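Cytochrome P450 268A2 Cyp268A2 (Mycobacterium marinum, PDB 6BLD) is a cytochrome P450, a mainly helical protein that holds protoporphyrin IX with its iron in a buried pocket. Local coordinates at residues R114-A119 with V236-D241; R179-A184 with A260-T265. All coordinates share one frame; numbering follows the deposited sequence.

Contact 1 (R114-A119 with V236-D241). With HEM (protoporphyrin IX containing Fe), chain B.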
ATOM      1  N   ARG A 114       6.535   7.353  15.152  1.00 21.76           N
ATOM      2  CA  ARG A 114       5.449   7.929  14.362  1.00 21.50           C
ATOM      3  C   ARG A 114       5.192   9.383  14.740  1.00 21.93           C
ATOM      4  O   ARG A 114       4.874  10.204  13.872  1.00 21.43           O
ATOM      5  CB  ARG A 114       4.176   7.095  14.528  1.00 21.21           C
ATOM      6  CG  ARG A 114       2.922   7.742  13.953  1.00 21.28           C
ATOM      7  CD  ARG A 114       1.930   6.707  13.437  1.00 20.68           C
ATOM      8  NE  ARG A 114       0.706   7.335  12.947  1.00 20.78           N
ATOM      9  CZ  ARG A 114      -0.216   6.720  12.212  1.00 20.38           C
ATOM     10  NH1 ARG A 114      -0.061   5.447  11.873  1.00 19.47           N
ATOM     11  NH2 ARG A 114      -1.296   7.379  11.814  1.00 20.58           N
ATOM     12  N   LYS A 115       5.348   9.724  16.023  1.00 22.96           N
ATOM     13  CA  LYS A 115       5.119  11.097  16.465  1.00 24.11           C
ATOM     14  C   LYS A 115       6.089  12.074  15.810  1.00 24.56           C
ATOM     15  O   LYS A 115       5.758  13.252  15.636  1.00 25.00           O
ATOM     16  CB  LYS A 115       5.230  11.172  17.990  1.00 25.70           C
ATOM     17  CG  LYS A 115       4.997  12.555  18.581  1.00 27.64           C
ATOM     18  CD  LYS A 115       3.616  13.085  18.232  1.00 28.69           C
ATOM     19  CE  LYS A 115       3.411  14.487  18.782  1.00 30.83           C
ATOM     20  NZ  LYS A 115       2.080  15.040  18.409  1.00 31.48           N
ATOM     21  N   LEU A 116       7.279  11.606  15.426  1.00 24.65           N
ATOM     22  CA  LEU A 116       8.288  12.506  14.876  1.00 25.32           C
ATOM     23  C   LEU A 116       7.895  13.044  13.506  1.00 24.89           C
ATOM     24  O   LEU A 116       8.351  14.124  13.114  1.00 25.24           O
ATOM     25  CB  LEU A 116       9.636  11.792  14.790  1.00 25.48           C
ATOM     26  CG  LEU A 116      10.156  11.187  16.095  1.00 26.33           C
ATOM     27  CD1 LEU A 116      11.284  10.210  15.817  1.00 26.15           C
ATOM     28  CD2 LEU A 116      10.608  12.278  17.051  1.00 27.41           C
ATOM     29  N   VAL A 117       7.062  12.316  12.763  1.00 23.82           N
ATOM     30  CA  VAL A 117       6.699  12.693  11.403  1.00 23.62           C
ATOM     31  C   VAL A 117       5.202  12.876  11.218  1.00 23.98           C
ATOM     32  O   VAL A 117       4.769  13.256  10.125  1.00 24.66           O
ATOM     33  CB  VAL A 117       7.238  11.672  10.380  1.00 22.68           C
ATOM     34  CG1 VAL A 117       8.741  11.490  10.551  1.00 22.86           C
ATOM     35  CG2 VAL A 117       6.517  10.342  10.525  1.00 21.67           C
ATOM     36  N   SER A 118       4.394  12.634  12.253  1.00 24.13           N
ATOM     37  CA  SER A 118       2.944  12.631  12.081  1.00 24.72           C
ATOM     38  C   SER A 118       2.368  14.024  11.851  1.00 26.20           C
ATOM     39  O   SER A 118       1.242  14.136  11.355  1.00 25.87           O
ATOM     40  CB  SER A 118       2.271  11.992  13.297  1.00 25.11           C
ATOM     41  OG  SER A 118       2.458  12.781  14.457  1.00 26.51           O
ATOM     42  N   ALA A 119       3.108  15.081  12.193  1.00 28.00           N
ATOM     43  CA  ALA A 119       2.562  16.430  12.082  1.00 29.91           C
ATOM     44  C   ALA A 119       2.334  16.839  10.632  1.00 30.60           C
ATOM     45  O   ALA A 119       1.411  17.610  10.347  1.00 30.74           O
ATOM     46  CB  ALA A 119       3.488  17.431  12.773  1.00 30.83           C
ATOM     47  N   VAL A 236      15.541  13.688  11.302  1.00 30.43           N
ATOM     48  CA  VAL A 236      16.982  13.562  11.514  1.00 30.81           C
ATOM     49  C   VAL A 236      17.518  14.524  12.560  1.00 31.95           C
ATOM     50  O   VAL A 236      18.646  14.340  13.034  1.00 32.00           O
ATOM     51  CB  VAL A 236      17.752  13.770  10.196  1.00 31.28           C
ATOM     52  CG1 VAL A 236      17.154  12.911   9.091  1.00 30.34           C
ATOM     53  CG2 VAL A 236      17.752  15.240   9.795  1.00 32.54           C
ATOM     54  N   ASN A 237      16.747  15.543  12.939  1.00 33.09           N
ATOM     55  CA  ASN A 237      17.170  16.511  13.942  1.00 35.47           C
ATOM     56  C   ASN A 237      16.493  16.306  15.289  1.00 38.09           C
ATOM     57  O   ASN A 237      16.824  17.012  16.247  1.00 39.55           O
ATOM     58  CB  ASN A 237      16.901  17.938  13.448  1.00 35.07           C
ATOM     59  CG  ASN A 237      17.817  18.341  12.310  1.00 34.39           C
ATOM     60  OD1 ASN A 237      19.016  18.541  12.504  1.00 34.98           O
ATOM     61  ND2 ASN A 237      17.254  18.465  11.112  1.00 33.33           N
ATOM     62  N   ALA A 238      15.559  15.366  15.389  1.00 40.08           N
ATOM     63  CA  ALA A 238      14.837  15.148  16.633  1.00 43.55           C
ATOM     64  C   ALA A 238      15.712  14.442  17.660  1.00 45.86           C
ATOM     65  O   ALA A 238      16.634  13.693  17.321  1.00 45.54           O
ATOM     66  CB  ALA A 238      13.573  14.326  16.387  1.00 43.24           C
ATOM     67  N   GLU A 239      15.411  14.691  18.930  1.00 47.72           N
ATOM     68  CA  GLU A 239      16.080  14.035  20.045  1.00 49.49           C
ATOM     69  C   GLU A 239      15.146  12.966  20.597  1.00 48.98           C
ATOM     70  O   GLU A 239      14.128  13.284  21.220  1.00 49.33           O
ATOM     71  CB  GLU A 239      16.460  15.047  21.123  1.00 52.15           C
ATOM     72  CG  GLU A 239      17.839  14.832  21.730  1.00 54.32           C
ATOM     73  CD  GLU A 239      18.962  15.263  20.802  1.00 55.53           C
ATOM     74  OE1 GLU A 239      20.134  14.955  21.105  1.00 56.60           O
ATOM     75  OE2 GLU A 239      18.674  15.909  19.771  1.00 55.81           O
ATOM     76  N   VAL A 240      15.492  11.705  20.366  1.00 48.00           N
ATOM     77  CA  VAL A 240      14.712  10.566  20.833  1.00 48.24           C
ATOM     78  C   VAL A 240      15.511   9.890  21.936  1.00 49.60           C
ATOM     79  O   VAL A 240      16.584   9.329  21.684  1.00 49.87           O
ATOM     80  CB  VAL A 240      14.391   9.588  19.694  1.00 48.20           C
ATOM     81  CG1 VAL A 240      13.442   8.500  20.181  1.00 48.12           C
ATOM     82  CG2 VAL A 240      13.793  10.330  18.509  1.00 48.43           C
ATOM     83  N   ASP A 241      14.988   9.951  23.163  1.00 50.06           N
ATOM     84  CA  ASP A 241      15.636   9.353  24.333  1.00 50.07           C
ATOM     85  C   ASP A 241      17.026   9.945  24.563  1.00 50.08           C
ATOM     86  O   ASP A 241      17.977   9.235  24.895  1.00 49.71           O
ATOM     87  CB  ASP A 241      15.704   7.829  24.211  1.00 49.24           C
ATOM     88  CG  ASP A 241      14.343   7.203  23.988  1.00 48.40           C
ATOM     89  OD1 ASP A 241      14.277   5.970  23.799  1.00 47.70           O
ATOM     90  OD2 ASP A 241      13.337   7.944  24.004  1.00 48.62           O
TER
HETATM   91  CHA HEM B 501       0.339   2.357   6.732  1.00 15.32           C
HETATM   92  CHB HEM B 501       2.466   6.120   4.522  1.00 17.85           C
HETATM   93  CHC HEM B 501      -0.877   5.944   1.003  1.00 18.15           C
HETATM   94  CHD HEM B 501      -2.402   1.686   2.793  1.00 16.18           C
HETATM   95  C1A HEM B 501       1.203   3.395   6.452  1.00 15.96           C
HETATM   96  C2A HEM B 501       2.335   3.813   7.255  1.00 15.91           C
HETATM   97  C3A HEM B 501       2.919   4.848   6.648  1.00 16.82           C
HETATM   98  C4A HEM B 501       2.183   5.127   5.432  1.00 17.04           C
HETATM   99  CMA HEM B 501       4.161   5.615   7.153  1.00 16.78           C
HETATM  100  CAA HEM B 501       2.778   3.175   8.589  1.00 15.36           C
HETATM  101  CBA HEM B 501       1.928   3.760   9.713  1.00 14.90           C
HETATM  102  CGA HEM B 501       2.199   3.030  11.002  1.00 14.65           C
HETATM  103  O1A HEM B 501       1.867   3.581  12.084  1.00 14.60           O
HETATM  104  O2A HEM B 501       2.754   1.902  10.951  1.00 14.41           O
HETATM  105  C1B HEM B 501       1.714   6.444   3.414  1.00 18.06           C
HETATM  106  C2B HEM B 501       1.892   7.615   2.586  1.00 18.76           C
HETATM  107  C3B HEM B 501       0.981   7.590   1.616  1.00 19.08           C
HETATM  108  C4B HEM B 501       0.178   6.384   1.782  1.00 18.16           C
HETATM  109  CMB HEM B 501       2.951   8.720   2.789  1.00 18.98           C
HETATM  110  CAB HEM B 501       0.884   8.698   0.541  1.00 20.16           C
HETATM  111  CBB HEM B 501      -0.092   8.747  -0.366  1.00 20.97           C
HETATM  112  C1C HEM B 501      -1.591   4.774   1.183  1.00 17.57           C
HETATM  113  C2C HEM B 501      -2.710   4.316   0.379  1.00 17.80           C
HETATM  114  C3C HEM B 501      -3.119   3.133   0.878  1.00 17.49           C
HETATM  115  C4C HEM B 501      -2.285   2.817   2.015  1.00 16.79           C
HETATM  116  CMC HEM B 501      -3.266   5.094  -0.837  1.00 17.95           C
HETATM  117  CAC HEM B 501      -4.269   2.201   0.430  1.00 17.88           C
HETATM  118  CBC HEM B 501      -5.211   2.552  -0.450  1.00 19.27           C
HETATM  119  C1D HEM B 501      -1.815   1.493   4.023  1.00 15.61           C
HETATM  120  C2D HEM B 501      -2.042   0.378   4.917  1.00 14.45           C
HETATM  121  C3D HEM B 501      -1.286   0.557   6.006  1.00 14.23           C
HETATM  122  C4D HEM B 501      -0.552   1.800   5.841  1.00 15.10           C
HETATM  123  CMD HEM B 501      -2.994  -0.807   4.641  1.00 13.82           C
HETATM  124  CAD HEM B 501      -1.210  -0.383   7.231  1.00 13.19           C
HETATM  125  CBD HEM B 501      -2.427  -0.144   8.120  1.00 13.27           C
HETATM  126  CGD HEM B 501      -2.422  -1.081   9.301  1.00 14.07           C
HETATM  127  O1D HEM B 501      -3.394  -1.041  10.099  1.00 15.33           O
HETATM  128  O2D HEM B 501      -1.453  -1.870   9.445  1.00 12.84           O
HETATM  129  NA  HEM B 501       1.142   4.221   5.345  1.00 17.15           N
HETATM  130  NB  HEM B 501       0.660   5.715   2.894  1.00 18.41           N
HETATM  131  NC  HEM B 501      -1.364   3.834   2.171  1.00 17.67           N
HETATM  132  ND  HEM B 501      -0.903   2.340   4.619  1.00 16.35           N
HETATM  133 FE   HEM B 501      -0.285   4.147   3.876  1.00 17.15          FE
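L116 sets its CG beside the backbone N and anti to the carbonyl carbon (chi1 -55°), which, with chi2 near anti, points the fork of its methyls at the facing loop, CD1 to V240 and CD2 to A238; V240 answers with CG2, the branch beside its own backbone N. The residues belong to the C helix of the P450 fold, 109-117, and to the turn that leaves helix 231-237. The contact is entirely apolar: L116 CD2 touches A238 CB at 3.7 Å, while L116 CD1 lies 3.7 Å from V240 CG2. L116 CD2 also comes within 4.0 Å of that same V240 CG2, so one valine methyl sits against the fork of the leucine. The L116 and V240 side chains cross obliquely. With only 105 Å² buried and neither side fully enclosed, this is a small surface patch, extended by L245 against L116 and by a salt bridge from D241 to K112. R114 reaches from the helix to the haem, where O1A of a propionate lies at the edge of the guanidinium, in its plane; its NH1 also bonds the carbonyl of F371. The propionate bond, R114 NH1 to HEM O1A, is 2.7 Å long, with an N-H...O angle of 152°.

Contact 2 (R179-A184 with A260-T265). With HEM (protoporphyrin IX containing Fe), chain B; DXJ ((3E,5E)-6,10-dimethylundeca-3,5,9-trien-2-one), chain C.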
ATOM      1  N   ARG A 179      14.486   7.825  -9.809  1.00 24.42           N
ATOM      2  CA  ARG A 179      15.120   6.595  -9.349  1.00 24.05           C
ATOM      3  C   ARG A 179      14.538   6.125  -8.022  1.00 21.31           C
ATOM      4  O   ARG A 179      14.445   4.915  -7.782  1.00 20.20           O
ATOM      5  CB  ARG A 179      16.630   6.790  -9.227  1.00 26.80           C
ATOM      6  CG  ARG A 179      17.313   7.178 -10.526  1.00 30.49           C
ATOM      7  CD  ARG A 179      18.757   7.585 -10.289  1.00 33.80           C
ATOM      8  NE  ARG A 179      19.565   6.475  -9.794  1.00 35.84           N
ATOM      9  CZ  ARG A 179      20.862   6.561  -9.518  1.00 37.92           C
ATOM     10  NH1 ARG A 179      21.503   7.710  -9.688  1.00 39.27           N
ATOM     11  NH2 ARG A 179      21.519   5.499  -9.072  1.00 38.15           N
ATOM     12  N   VAL A 180      14.147   7.055  -7.148  1.00 21.28           N
ATOM     13  CA  VAL A 180      13.517   6.665  -5.890  1.00 21.71           C
ATOM     14  C   VAL A 180      12.165   6.013  -6.153  1.00 20.69           C
ATOM     15  O   VAL A 180      11.819   4.998  -5.537  1.00 19.93           O
ATOM     16  CB  VAL A 180      13.396   7.881  -4.953  1.00 23.08           C
ATOM     17  CG1 VAL A 180      12.371   7.614  -3.858  1.00 17.45           C
ATOM     18  CG2 VAL A 180      14.749   8.218  -4.347  1.00 18.73           C
ATOM     19  N   ALA A 181      11.383   6.578  -7.078  1.00 20.50           N
ATOM     20  CA  ALA A 181      10.102   5.976  -7.433  1.00 19.88           C
ATOM     21  C   ALA A 181      10.294   4.591  -8.039  1.00 19.62           C
ATOM     22  O   ALA A 181       9.510   3.673  -7.772  1.00 18.44           O
ATOM     23  CB  ALA A 181       9.344   6.885  -8.400  1.00 20.38           C
ATOM     24  N   HIS A 182      11.334   4.421  -8.858  1.00 20.31           N
ATOM     25  CA  HIS A 182      11.614   3.111  -9.435  1.00 20.80           C
ATOM     26  C   HIS A 182      12.080   2.127  -8.367  1.00 19.42           C
ATOM     27  O   HIS A 182      11.688   0.955  -8.382  1.00 18.81           O
ATOM     28  CB  HIS A 182      12.659   3.239 -10.543  1.00 23.39           C
ATOM     29  CG  HIS A 182      13.179   1.928 -11.040  1.00 25.15           C
ATOM     30  ND1 HIS A 182      14.312   1.333 -10.527  1.00 25.82           N
ATOM     31  CD2 HIS A 182      12.723   1.097 -12.008  1.00 25.75           C
ATOM     32  CE1 HIS A 182      14.532   0.192 -11.157  1.00 26.11           C
ATOM     33  NE2 HIS A 182      13.582   0.025 -12.059  1.00 25.99           N
ATOM     34  N   ALA A 183      12.915   2.589  -7.432  1.00 18.98           N
ATOM     35  CA  ALA A 183      13.403   1.708  -6.375  1.00 18.97           C
ATOM     36  C   ALA A 183      12.288   1.339  -5.404  1.00 18.54           C
ATOM     37  O   ALA A 183      12.247   0.211  -4.898  1.00 18.90           O
ATOM     38  CB  ALA A 183      14.565   2.370  -5.634  1.00 19.20           C
ATOM     39  N   ALA A 184      11.377   2.276  -5.128  1.00 17.79           N
ATOM     40  CA  ALA A 184      10.245   1.966  -4.262  1.00 16.54           C
ATOM     41  C   ALA A 184       9.332   0.929  -4.903  1.00 16.12           C
ATOM     42  O   ALA A 184       8.844   0.017  -4.224  1.00 16.02           O
ATOM     43  CB  ALA A 184       9.465   3.241  -3.938  1.00 16.17           C
ATOM     44  N   ALA A 260       5.557   3.128   0.789  1.00 15.94           N
ATOM     45  CA  ALA A 260       4.144   3.352   1.080  1.00 16.74           C
ATOM     46  C   ALA A 260       3.624   4.620   0.415  1.00 18.07           C
ATOM     47  O   ALA A 260       2.462   4.667  -0.001  1.00 17.50           O
ATOM     48  CB  ALA A 260       3.921   3.414   2.590  1.00 16.38           C
ATOM     49  N   GLY A 261       4.465   5.650   0.298  1.00 19.79           N
ATOM     50  CA  GLY A 261       4.030   6.894  -0.310  1.00 20.06           C
ATOM     51  C   GLY A 261       3.929   6.860  -1.819  1.00 20.64           C
ATOM     52  O   GLY A 261       3.207   7.678  -2.397  1.00 21.73           O
ATOM     53  N   ASN A 262       4.629   5.931  -2.471  1.00 18.92           N
ATOM     54  CA  ASN A 262       4.649   5.847  -3.928  1.00 18.85           C
ATOM     55  C   ASN A 262       3.766   4.724  -4.458  1.00 17.76           C
ATOM     56  O   ASN A 262       2.880   4.964  -5.283  1.00 17.85           O
ATOM     57  CB  ASN A 262       6.086   5.651  -4.427  1.00 20.43           C
ATOM     58  CG  ASN A 262       6.838   6.952  -4.562  1.00 22.55           C
ATOM     59  OD1 ASN A 262       6.603   7.721  -5.493  1.00 23.37           O
ATOM     60  ND2 ASN A 262       7.751   7.209  -3.632  1.00 23.19           N
ATOM     61  N   ASP A 263       3.995   3.496  -3.987  1.00 16.82           N
ATOM     62  CA  ASP A 263       3.402   2.325  -4.627  1.00 16.00           C
ATOM     63  C   ASP A 263       1.885   2.301  -4.479  1.00 15.88           C
ATOM     64  O   ASP A 263       1.172   1.985  -5.437  1.00 16.59           O
ATOM     65  CB  ASP A 263       4.012   1.049  -4.048  1.00 15.19           C
ATOM     66  CG  ASP A 263       5.515   0.977  -4.244  1.00 15.65           C
ATOM     67  OD1 ASP A 263       6.086   1.894  -4.873  1.00 15.69           O
ATOM     68  OD2 ASP A 263       6.125  -0.005  -3.770  1.00 15.28           O
ATOM     69  N   THR A 264       1.376   2.628  -3.290  1.00 14.91           N
ATOM     70  CA  THR A 264      -0.058   2.503  -3.038  1.00 14.66           C
ATOM     71  C   THR A 264      -0.865   3.465  -3.903  1.00 14.97           C
ATOM     72  O   THR A 264      -1.801   3.054  -4.598  1.00 14.94           O
ATOM     73  CB  THR A 264      -0.350   2.745  -1.558  1.00 15.21           C
ATOM     74  OG1 THR A 264       0.164   4.026  -1.177  1.00 16.05           O
ATOM     75  CG2 THR A 264       0.301   1.669  -0.705  1.00 14.97           C
ATOM     76  N   THR A 265      -0.521   4.755  -3.864  1.00 15.23           N
ATOM     77  CA  THR A 265      -1.255   5.740  -4.653  1.00 16.00           C
ATOM     78  C   THR A 265      -1.095   5.481  -6.145  1.00 16.24           C
ATOM     79  O   THR A 265      -2.049   5.638  -6.916  1.00 16.30           O
ATOM     80  CB  THR A 265      -0.780   7.150  -4.301  1.00 16.82           C
ATOM     81  OG1 THR A 265      -0.785   7.310  -2.878  1.00 17.54           O
ATOM     82  CG2 THR A 265      -1.690   8.200  -4.930  1.00 16.86           C
TER
HETATM   83  CHA HEM B 501       0.339   2.357   6.732  1.00 15.32           C
HETATM   84  CHB HEM B 501       2.466   6.120   4.522  1.00 17.85           C
HETATM   85  CHC HEM B 501      -0.877   5.944   1.003  1.00 18.15           C
HETATM   86  CHD HEM B 501      -2.402   1.686   2.793  1.00 16.18           C
HETATM   87  C1A HEM B 501       1.203   3.395   6.452  1.00 15.96           C
HETATM   88  C2A HEM B 501       2.335   3.813   7.255  1.00 15.91           C
HETATM   89  C3A HEM B 501       2.919   4.848   6.648  1.00 16.82           C
HETATM   90  C4A HEM B 501       2.183   5.127   5.432  1.00 17.04           C
HETATM   91  CMA HEM B 501       4.161   5.615   7.153  1.00 16.78           C
HETATM   92  CAA HEM B 501       2.778   3.175   8.589  1.00 15.36           C
HETATM   93  CBA HEM B 501       1.928   3.760   9.713  1.00 14.90           C
HETATM   94  CGA HEM B 501       2.199   3.030  11.002  1.00 14.65           C
HETATM   95  O1A HEM B 501       1.867   3.581  12.084  1.00 14.60           O
HETATM   96  O2A HEM B 501       2.754   1.902  10.951  1.00 14.41           O
HETATM   97  C1B HEM B 501       1.714   6.444   3.414  1.00 18.06           C
HETATM   98  C2B HEM B 501       1.892   7.615   2.586  1.00 18.76           C
HETATM   99  C3B HEM B 501       0.981   7.590   1.616  1.00 19.08           C
HETATM  100  C4B HEM B 501       0.178   6.384   1.782  1.00 18.16           C
HETATM  101  CMB HEM B 501       2.951   8.720   2.789  1.00 18.98           C
HETATM  102  CAB HEM B 501       0.884   8.698   0.541  1.00 20.16           C
HETATM  103  CBB HEM B 501      -0.092   8.747  -0.366  1.00 20.97           C
HETATM  104  C1C HEM B 501      -1.591   4.774   1.183  1.00 17.57           C
HETATM  105  C2C HEM B 501      -2.710   4.316   0.379  1.00 17.80           C
HETATM  106  C3C HEM B 501      -3.119   3.133   0.878  1.00 17.49           C
HETATM  107  C4C HEM B 501      -2.285   2.817   2.015  1.00 16.79           C
HETATM  108  CMC HEM B 501      -3.266   5.094  -0.837  1.00 17.95           C
HETATM  109  CAC HEM B 501      -4.269   2.201   0.430  1.00 17.88           C
HETATM  110  CBC HEM B 501      -5.211   2.552  -0.450  1.00 19.27           C
HETATM  111  C1D HEM B 501      -1.815   1.493   4.023  1.00 15.61           C
HETATM  112  C2D HEM B 501      -2.042   0.378   4.917  1.00 14.45           C
HETATM  113  C3D HEM B 501      -1.286   0.557   6.006  1.00 14.23           C
HETATM  114  C4D HEM B 501      -0.552   1.800   5.841  1.00 15.10           C
HETATM  115  CMD HEM B 501      -2.994  -0.807   4.641  1.00 13.82           C
HETATM  116  CAD HEM B 501      -1.210  -0.383   7.231  1.00 13.19           C
HETATM  117  CBD HEM B 501      -2.427  -0.144   8.120  1.00 13.27           C
HETATM  118  CGD HEM B 501      -2.422  -1.081   9.301  1.00 14.07           C
HETATM  119  O1D HEM B 501      -3.394  -1.041  10.099  1.00 15.33           O
HETATM  120  O2D HEM B 501      -1.453  -1.870   9.445  1.00 12.84           O
HETATM  121  NA  HEM B 501       1.142   4.221   5.345  1.00 17.15           N
HETATM  122  NB  HEM B 501       0.660   5.715   2.894  1.00 18.41           N
HETATM  123  NC  HEM B 501      -1.364   3.834   2.171  1.00 17.67           N
HETATM  124  ND  HEM B 501      -0.903   2.340   4.619  1.00 16.35           N
HETATM  125 FE   HEM B 501      -0.285   4.147   3.876  1.00 17.15          FE
HETATM  126  C10 DXJ C 502       9.280  -3.303   1.892  1.00 13.73           C
HETATM  127  C13 DXJ C 502      11.338  -6.078   0.240  1.00 14.75           C
HETATM  128  C01 DXJ C 502       1.693   0.347   3.470  1.00 13.92           C
HETATM  129  C02 DXJ C 502       2.950  -0.123   2.744  1.00 13.73           C
HETATM  130  C03 DXJ C 502       4.094  -0.183   3.394  1.00 13.46           C
HETATM  131  C04 DXJ C 502       2.873  -0.525   1.272  1.00 14.43           C
HETATM  132  C05 DXJ C 502       5.368  -0.651   2.692  1.00 13.21           C
HETATM  133  C06 DXJ C 502       6.129  -1.692   3.510  1.00 13.17           C
HETATM  134  C07 DXJ C 502       7.552  -1.926   3.004  1.00 13.74           C
HETATM  135  C08 DXJ C 502       7.860  -3.056   2.400  1.00 13.44           C
HETATM  136  C09 DXJ C 502       8.616  -0.851   3.207  1.00 13.91           C
HETATM  137  C11 DXJ C 502       9.633  -4.516   1.520  1.00 13.75           C
HETATM  138  C12 DXJ C 502      11.046  -4.792   1.010  1.00 14.62           C
HETATM  139  O14 DXJ C 502      11.914  -4.011   1.213  1.00 15.04           O
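The AGxDTT signature of the long central P450 helix, 247-278, here A260 to T265, runs over one face of the haem; on the side of that helix turned away from the haem it meets helix 177-186, the F helix. The two segments approach to 9.2 Å between axes at a signed crossing angle of -70°, and the nearest CA pair, A181 and N262, is 6.5 Å apart. Small residues allow this: A184 CB rests 4.2 Å from N262 CB and 3.8 Å from D263 OD1. The aspartate's CG lies beside its backbone N (chi1 -60°), which carries the acid group to the backbone of A184, where D263 OD2 stands 2.8 Å from A184 O. N262 turns its ND2 to A258 O one turn back and leaves OD1 facing the methyl of A181. Toward the haem, T264 holds OG1 between its backbone N and carbonyl carbon, and T264 OG1 donates to A260 O over 2.7 Å, nearly in line with that C=O. The methyl of A260 fits between the cofactor and the ligand DXJ, with A260 CB 3.6 Å from HEM CHB and 3.7 Å from DXJ C02. Around the crossing, helix 160-170 packs I163 against both A181 and N262, helix 201-225 covers V180 with Y211 and L212, and helix 375-392 packs against T265.

How the contacts relate
One segment of each contact reaches the haem, in different places. From 114-119, R114 comes to a propionate, with R114 NH1 8.1 Å from HEM FE, although the apolar patch of contact 1 itself does not extend to the cofactor. Contact 2 reaches the haem through 260-265 alone, which lies over the ring, with T264 OG1 5.1 Å from HEM FE. The centres of the contacts are 22 Å apart and their nearest atoms about 10 Å, so the two do not touch. Their segments alternate along the chain, and helix 231-237 leads on to helix 247-278. That long helix relates the pair: its F253 packs against V117, and farther along it carries 260-265. Contact 1 is peripheral, contact 2 deeply buried.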